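Local coordinates for aerotolerance-related membrane protein (Bacteroides fragilis, PDB 4JDU) that probably contributes to oxygen tolerance as a cell-membrane protein, and binds a calcium ion in the von Willebrand factor A domain crystallised here, at residues M74-E77 and S78-P81. The protein carries 6 engineered substitutions. Residues are numbered along the deposited sequence; the frame is centred on the assembly and turned at random. Where two conformers were deposited one is given.
Sequences MFLE and SISP
Phe75 with Ser78, and Leu76 with Ile79, pair where helix 69-77 gives way to a loop of the von Willebrand factor A domain, a worked example of how a helix unwinds through i to i+3 bonds. Ser78 N donates to Phe75 O at 3.2 Å. Ile79 N reaches Leu76 O at 3.3 Å, and its N-H path is the straighter of the two, at 164°. In both pairs the donor stands well above the carbonyl plane.

The apolar part lies on the inward side. Leu76 and Ile79 run side by side in the same direction, and Leu76 CD2 meets Ile79 CD1 at 3.9 Å. With Ile79 CG1 set beside its own backbone N (chi1 -74°), the ethyl branch runs back alongside Leu76, with Ile79 CD1 3.9 Å from Leu76 CA. Leu76 also packs on Met52 of strand 49-55 and on Ile38 of helix 37-43, joining the helix end to the domain core.

Two waters bridge polar atoms of the turn. One donates to Phe75 O; in the conformer given, one of two for this side chain, it also accepts from Ser78 OG. The second spans the turn, donating to Glu77 O at 2.7 Å and to Ile79 O at 2.8 Å.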
HETATM    1  N   MSE A  74      -2.862  11.444  11.160  1.00 26.54           N
HETATM    2  CA  MSE A  74      -3.812  12.494  10.798  1.00 21.56           C
HETATM    3  C   MSE A  74      -4.111  12.551   9.293  1.00 24.53           C
HETATM    4  O   MSE A  74      -5.257  12.776   8.889  1.00 26.23           O
HETATM    5  CB  MSE A  74      -3.328  13.841  11.335  1.00 27.71           C
HETATM    6  CG  MSE A  74      -3.219  13.868  12.859  1.00 30.70           C
HETATM    7 SE   MSE A  74      -4.956  13.623  13.725  0.48 37.39          SE
HETATM    8  CE  MSE A  74      -4.920  11.705  14.079  1.00 35.56           C
ATOM      9  N   PHE A  75      -3.095  12.325   8.469  1.00 18.75           N
ATOM     10  CA  PHE A  75      -3.293  12.240   7.026  1.00 17.68           C
ATOM     11  C   PHE A  75      -4.281  11.129   6.647  1.00 19.42           C
ATOM     12  O   PHE A  75      -5.055  11.270   5.699  1.00 18.17           O
ATOM     13  CB  PHE A  75      -1.952  12.026   6.312  1.00 17.86           C
ATOM     14  CG  PHE A  75      -1.211  13.302   5.994  1.00 16.69           C
ATOM     15  CD1 PHE A  75      -0.520  13.993   6.981  1.00 22.28           C
ATOM     16  CD2 PHE A  75      -1.192  13.787   4.696  1.00 20.39           C
ATOM     17  CE1 PHE A  75       0.167  15.159   6.680  1.00 24.24           C
ATOM     18  CE2 PHE A  75      -0.508  14.952   4.388  1.00 20.63           C
ATOM     19  CZ  PHE A  75       0.168  15.638   5.380  1.00 19.18           C
ATOM     20  N   LEU A  76      -4.265  10.021   7.385  1.00 17.88           N
ATOM     21  CA  LEU A  76      -5.220   8.941   7.119  1.00 15.85           C
ATOM     22  C   LEU A  76      -6.678   9.409   7.137  1.00 18.88           C
ATOM     23  O   LEU A  76      -7.468   8.987   6.297  1.00 17.68           O
ATOM     24  CB  LEU A  76      -5.035   7.794   8.119  1.00 16.17           C
ATOM     25  CG  LEU A  76      -3.666   7.119   8.094  1.00 18.07           C
ATOM     26  CD1 LEU A  76      -3.552   6.162   9.285  1.00 19.44           C
ATOM     27  CD2 LEU A  76      -3.459   6.376   6.782  1.00 18.54           C
ATOM     28  N   GLU A  77      -7.034  10.281   8.080  1.00 18.80           N
ATOM     29  CA  GLU A  77      -8.424  10.703   8.232  1.00 20.50           C
ATOM     30  C   GLU A  77      -8.963  11.436   7.008  1.00 20.20           C
ATOM     31  O   GLU A  77     -10.160  11.364   6.710  1.00 21.13           O
ATOM     32  CB  GLU A  77      -8.600  11.573   9.485  1.00 24.72           C
ATOM     33  CG  GLU A  77      -9.338  12.897   9.233  1.00 43.86           C
ATOM     34  CD  GLU A  77     -10.423  13.193  10.253  1.00 54.60           C
ATOM     35  OE1 GLU A  77     -11.582  13.422   9.841  1.00 57.95           O
ATOM     36  OE2 GLU A  77     -10.118  13.212  11.463  1.00 59.57           O
ATOM     37  N   SER A  78      -8.070  12.108   6.284  1.00 19.36           N
ATOM     38  CA  SER A  78      -8.523  12.950   5.179  0.63 18.11           C
ATOM     39  C   SER A  78      -8.355  12.306   3.804  1.00 17.06           C
ATOM     40  O   SER A  78      -8.650  12.937   2.789  1.00 17.88           O
ATOM     41  CB  SER A  78      -7.836  14.315   5.224  0.63 20.74           C
ATOM     42  OG  SER A  78      -6.439  14.153   5.134  0.63 20.65           O
ATOM     43  N   ILE A  79      -7.930  11.044   3.773  1.00 16.71           N
ATOM     44  CA  ILE A  79      -7.756  10.335   2.498  1.00 17.54           C
ATOM     45  C   ILE A  79      -9.059  10.354   1.699  1.00 16.63           C
ATOM     46  O   ILE A  79     -10.152  10.077   2.233  1.00 20.43           O
ATOM     47  CB  ILE A  79      -7.225   8.913   2.696  1.00 17.56           C
ATOM     48  CG1 ILE A  79      -5.741   8.958   3.069  1.00 20.23           C
ATOM     49  CG2 ILE A  79      -7.404   8.071   1.422  1.00 19.81           C
ATOM     50  CD1 ILE A  79      -5.188   7.626   3.477  1.00 24.26           C
ATOM     51  N   SER A  80      -8.951  10.714   0.422  1.00 17.53           N
ATOM     52  CA  SER A  80     -10.114  10.907  -0.439  1.00 19.71           C
ATOM     53  C   SER A  80      -9.888  10.253  -1.795  1.00 19.56           C
ATOM     54  O   SER A  80      -9.263  10.850  -2.678  1.00 20.34           O
ATOM     55  CB  SER A  80     -10.371  12.405  -0.646  1.00 21.45           C
ATOM     56  OG  SER A  80     -11.523  12.629  -1.458  1.00 21.71           O
ATOM     57  N   PRO A  81     -10.407   9.030  -1.976  1.00 19.94           N
ATOM     58  CA  PRO A  81     -10.289   8.356  -3.273  1.00 21.62           C
ATOM     59  C   PRO A  81     -10.991   9.148  -4.385  1.00 24.27           C
ATOM     60  O   PRO A  81     -10.651   8.963  -5.547  1.00 35.24           O
ATOM     61  CB  PRO A  81     -11.000   7.020  -3.038  1.00 23.70           C
ATOM     62  CG  PRO A  81     -10.907   6.807  -1.558  1.00 20.55           C
ATOM     63  CD  PRO A  81     -11.052   8.173  -0.964  1.00 20.24           C
TER
HETATM   64  O   HOH W   1      -4.578  12.466   3.327  1.00 19.63           O
HETATM   65  O   HOH W   2     -11.552  11.209   4.403  1.00 27.55           O